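Local coordinates for protein nucleocapsid (Crimean-congo hemorrhagic fever virus, PDB 4AKL) that binds single- and double-stranded RNA, probably packages the viral genome, and probably cleaves double-stranded DNA without sequence specificity, at residues V166-R177 with G474-I482. Sequence-based numbering, arbitrary orientation.
Sequences VKEMLSDMIRRR and GNATSANII
The side-chain amide of Asn-475 lies over one face of the Arg-177 guanidinium, ND2 above its centre and the two planes 30° apart. Asn-475 OD1 stands 3.5 Å from Arg-177 NE on that face, at too poor an angle for a hydrogen bond; ND2 of the same amide makes a weak hydrogen bond to Ser-478 OG. Within the helix, away from 474-482, Arg-175 NE and NH2 both grip Asp-172 OD1 in the Arg-175 guanidinium plane. Arg-176 NE meets Asp-172 OD2 from above the carboxylate plane, and Arg-175 NH2 lies over one Arg-176 face, offset toward the rim. Arg-177 reaches Asn-475 because CG is anti to the backbone N (chi1 -176°) and the chain runs extended to NE. Helix 163-181 of this largely helical nucleocapsid packs against the C-terminal tail, whose strand 480-481 pairs in parallel with strand 155-156. Thr-477, in a 3-10 turn, pushes its hydroxyl into aliphatic surroundings: OG1 sits 3.2 Å from Leu-170 CD2 and 3.3 Å from Ile-174 CG1, buried without a polar partner. Further along, Ile-481 CG1 rests 3.7 Å from Val-166 CG1, and Ile-481 CG1 and CD1 meet Leu-170 CD1 tip to tip. The Lys-167 chain, extended beyond CG, brings CE to 3.9 Å from Ile-481 O.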
loop_
_atom_site.group_PDB
_atom_site.type_symbol
_atom_site.label_atom_id
_atom_site.label_comp_id
_atom_site.label_asym_id
_atom_site.label_seq_id
_atom_site.Cartn_x
_atom_site.Cartn_y
_atom_site.Cartn_z
ATOM N N VAL A 166 12.880 17.061 -8.739
ATOM C CA VAL A 166 11.729 16.158 -8.859
ATOM C C VAL A 166 11.836 15.317 -10.125
ATOM O O VAL A 166 11.603 14.131 -10.084
ATOM C CB VAL A 166 10.399 16.951 -8.818
ATOM C CG1 VAL A 166 9.199 16.071 -9.207
ATOM C CG2 VAL A 166 10.231 17.586 -7.433
ATOM N N LYS A 167 12.194 15.954 -11.236
ATOM C CA LYS A 167 12.394 15.252 -12.524
ATOM C C LYS A 167 13.511 14.196 -12.462
ATOM O O LYS A 167 13.411 13.133 -13.102
ATOM C CB LYS A 167 12.592 16.238 -13.671
ATOM C CG LYS A 167 11.257 16.884 -14.149
ATOM C CD LYS A 167 11.430 17.820 -15.324
ATOM C CE LYS A 167 10.046 18.254 -15.942
ATOM N NZ LYS A 167 10.192 19.241 -17.052
ATOM N N GLU A 168 14.560 14.462 -11.677
ATOM C CA GLU A 168 15.631 13.460 -11.457
ATOM C C GLU A 168 15.113 12.249 -10.670
ATOM O O GLU A 168 15.433 11.105 -11.024
ATOM C CB GLU A 168 16.843 14.077 -10.751
ATOM C CG GLU A 168 17.923 13.075 -10.362
ATOM C CD GLU A 168 19.004 13.676 -9.515
ATOM O OE1 GLU A 168 19.239 14.921 -9.548
ATOM O OE2 GLU A 168 19.638 12.885 -8.803
ATOM N N MET A 169 14.319 12.506 -9.612
ATOM C CA MET A 169 13.648 11.454 -8.840
ATOM C C MET A 169 12.827 10.549 -9.730
ATOM O O MET A 169 12.976 9.349 -9.658
ATOM C CB MET A 169 12.770 12.020 -7.715
ATOM C CG MET A 169 13.603 12.610 -6.585
ATOM S SD MET A 169 12.635 13.334 -5.284
ATOM C CE MET A 169 12.179 11.845 -4.390
ATOM N N LEU A 170 11.981 11.137 -10.572
ATOM C CA LEU A 170 11.194 10.387 -11.558
ATOM C C LEU A 170 12.019 9.555 -12.571
ATOM O O LEU A 170 11.617 8.426 -12.921
ATOM C CB LEU A 170 10.263 11.330 -12.314
ATOM C CG LEU A 170 9.039 11.799 -11.540
ATOM C CD1 LEU A 170 8.311 12.893 -12.369
ATOM C CD2 LEU A 170 8.084 10.617 -11.303
ATOM N N SER A 171 13.144 10.088 -13.038
ATOM C CA SER A 171 14.044 9.326 -13.931
ATOM C C SER A 171 14.564 8.047 -13.268
ATOM O O SER A 171 14.661 6.972 -13.911
ATOM C CB SER A 171 15.229 10.186 -14.362
ATOM O OG SER A 171 14.783 11.378 -15.015
ATOM N N ASP A 172 14.915 8.151 -11.993
ATOM C CA ASP A 172 15.380 6.978 -11.294
ATOM C C ASP A 172 14.197 6.040 -11.026
ATOM O O ASP A 172 14.346 4.813 -11.057
ATOM C CB ASP A 172 16.040 7.355 -9.974
ATOM C CG ASP A 172 16.619 6.152 -9.269
ATOM O OD1 ASP A 172 17.444 5.434 -9.876
ATOM O OD2 ASP A 172 16.229 5.939 -8.137
ATOM N N MET A 173 13.035 6.619 -10.753
ATOM C CA MET A 173 11.846 5.816 -10.471
ATOM C C MET A 173 11.483 5.041 -11.731
ATOM O O MET A 173 11.249 3.846 -11.641
ATOM C CB MET A 173 10.677 6.674 -9.939
ATOM C CG MET A 173 10.951 7.289 -8.580
ATOM S SD MET A 173 10.041 8.801 -8.115
ATOM C CE MET A 173 8.384 8.163 -7.824
ATOM N N ILE A 174 11.473 5.706 -12.895
ATOM C CA ILE A 174 11.183 5.028 -14.198
ATOM C C ILE A 174 12.261 3.997 -14.570
ATOM O O ILE A 174 11.939 2.932 -15.112
ATOM C CB ILE A 174 10.989 6.045 -15.367
ATOM C CG1 ILE A 174 9.765 6.960 -15.122
ATOM C CG2 ILE A 174 10.794 5.317 -16.751
ATOM C CD1 ILE A 174 9.675 8.185 -16.097
ATOM N N ARG A 175 13.536 4.317 -14.307
ATOM C CA ARG A 175 14.629 3.338 -14.420
ATOM C C ARG A 175 14.306 2.053 -13.615
ATOM O O ARG A 175 14.507 0.941 -14.112
ATOM C CB ARG A 175 15.953 3.928 -13.923
ATOM C CG ARG A 175 17.169 2.963 -13.966
ATOM C CD ARG A 175 18.356 3.530 -13.217
ATOM N NE ARG A 175 18.168 3.496 -11.757
ATOM C CZ ARG A 175 18.446 2.461 -10.954
ATOM N NH1 ARG A 175 18.931 1.319 -11.429
ATOM N NH2 ARG A 175 18.226 2.580 -9.653
ATOM N N ARG A 176 13.812 2.230 -12.372
ATOM C CA ARG A 176 13.448 1.103 -11.469
ATOM C C ARG A 176 12.242 0.318 -11.983
ATOM O O ARG A 176 12.263 -0.905 -12.058
ATOM C CB ARG A 176 13.176 1.594 -10.021
ATOM C CG ARG A 176 14.434 1.994 -9.252
ATOM C CD ARG A 176 14.110 2.838 -7.973
ATOM N NE ARG A 176 15.360 3.351 -7.430
ATOM C CZ ARG A 176 16.196 2.681 -6.644
ATOM N NH1 ARG A 176 15.923 1.433 -6.249
ATOM N NH2 ARG A 176 17.325 3.259 -6.236
ATOM N N ARG A 177 11.201 1.044 -12.331
ATOM C CA ARG A 177 9.995 0.480 -12.886
ATOM C C ARG A 177 10.316 -0.349 -14.130
ATOM O O ARG A 177 9.821 -1.473 -14.256
ATOM C CB ARG A 177 9.021 1.608 -13.207
ATOM C CG ARG A 177 7.634 1.196 -13.715
ATOM C CD ARG A 177 6.699 2.446 -13.834
ATOM N NE ARG A 177 5.398 2.063 -14.396
ATOM C CZ ARG A 177 5.143 1.868 -15.695
ATOM N NH1 ARG A 177 6.095 2.028 -16.627
ATOM N NH2 ARG A 177 3.911 1.507 -16.079
ATOM N N GLY A 474 -3.988 4.595 -13.192
ATOM C CA GLY A 474 -3.014 5.327 -13.991
ATOM C C GLY A 474 -1.591 5.057 -13.539
ATOM O O GLY A 474 -1.341 4.178 -12.747
ATOM N N ASN A 475 -0.671 5.844 -14.074
ATOM C CA ASN A 475 0.744 5.727 -13.807
ATOM C C ASN A 475 1.160 7.040 -13.152
ATOM O O ASN A 475 1.212 8.094 -13.815
ATOM C CB ASN A 475 1.490 5.459 -15.130
ATOM C CG ASN A 475 3.018 5.340 -14.955
ATOM O OD1 ASN A 475 3.525 4.931 -13.887
ATOM N ND2 ASN A 475 3.759 5.698 -16.019
ATOM N N ALA A 476 1.416 6.992 -11.843
ATOM C CA ALA A 476 1.864 8.182 -11.100
ATOM C C ALA A 476 3.059 8.850 -11.786
ATOM O O ALA A 476 3.098 10.072 -11.928
ATOM C CB ALA A 476 2.225 7.821 -9.667
ATOM N N THR A 477 3.996 8.021 -12.235
ATOM C CA THR A 477 5.265 8.469 -12.814
ATOM C C THR A 477 5.201 9.157 -14.194
ATOM O O THR A 477 6.243 9.563 -14.726
ATOM C CB THR A 477 6.261 7.290 -12.863
ATOM O OG1 THR A 477 7.604 7.792 -12.753
ATOM C CG2 THR A 477 6.099 6.459 -14.135
ATOM N N SER A 478 3.990 9.266 -14.759
ATOM C CA SER A 478 3.734 9.985 -15.995
ATOM C C SER A 478 3.415 11.453 -15.746
ATOM O O SER A 478 3.278 12.203 -16.680
ATOM C CB SER A 478 2.549 9.348 -16.750
ATOM O OG SER A 478 2.870 8.030 -17.156
ATOM N N ALA A 479 3.296 11.859 -14.484
ATOM C CA ALA A 479 2.916 13.227 -14.167
ATOM C C ALA A 479 3.817 14.270 -14.816
ATOM O O ALA A 479 5.032 14.097 -14.900
ATOM C CB ALA A 479 2.904 13.443 -12.684
ATOM N N ASN A 480 3.179 15.343 -15.283
ATOM C CA ASN A 480 3.870 16.530 -15.747
ATOM C C ASN A 480 4.219 17.432 -14.558
ATOM O O ASN A 480 3.346 18.017 -13.916
ATOM C CB ASN A 480 3.027 17.307 -16.793
ATOM C CG ASN A 480 2.877 16.546 -18.108
ATOM O OD1 ASN A 480 3.720 15.710 -18.460
ATOM N ND2 ASN A 480 1.807 16.834 -18.840
ATOM N N ILE A 481 5.503 17.544 -14.276
ATOM C CA ILE A 481 5.970 18.396 -13.201
ATOM C C ILE A 481 6.090 19.818 -13.776
ATOM O O ILE A 481 6.796 20.021 -14.772
ATOM C CB ILE A 481 7.328 17.948 -12.654
ATOM C CG1 ILE A 481 7.350 16.450 -12.368
ATOM C CG2 ILE A 481 7.659 18.723 -11.414
ATOM C CD1 ILE A 481 6.270 15.990 -11.460
ATOM N N ILE A 482 5.396 20.779 -13.154
ATOM C CA ILE A 482 5.454 22.191 -13.565
ATOM C C ILE A 482 5.507 23.156 -12.370
ATOM O O ILE A 482 5.610 24.367 -12.530
ATOM C CB ILE A 482 4.288 22.557 -14.519
ATOM C CG1 ILE A 482 2.926 22.185 -13.947
ATOM C CG2 ILE A 482 4.487 21.860 -15.866
ATOM C CD1 ILE A 482 1.773 22.892 -14.675
ATOM O OXT ILE A 482 5.475 22.765 -11.201
#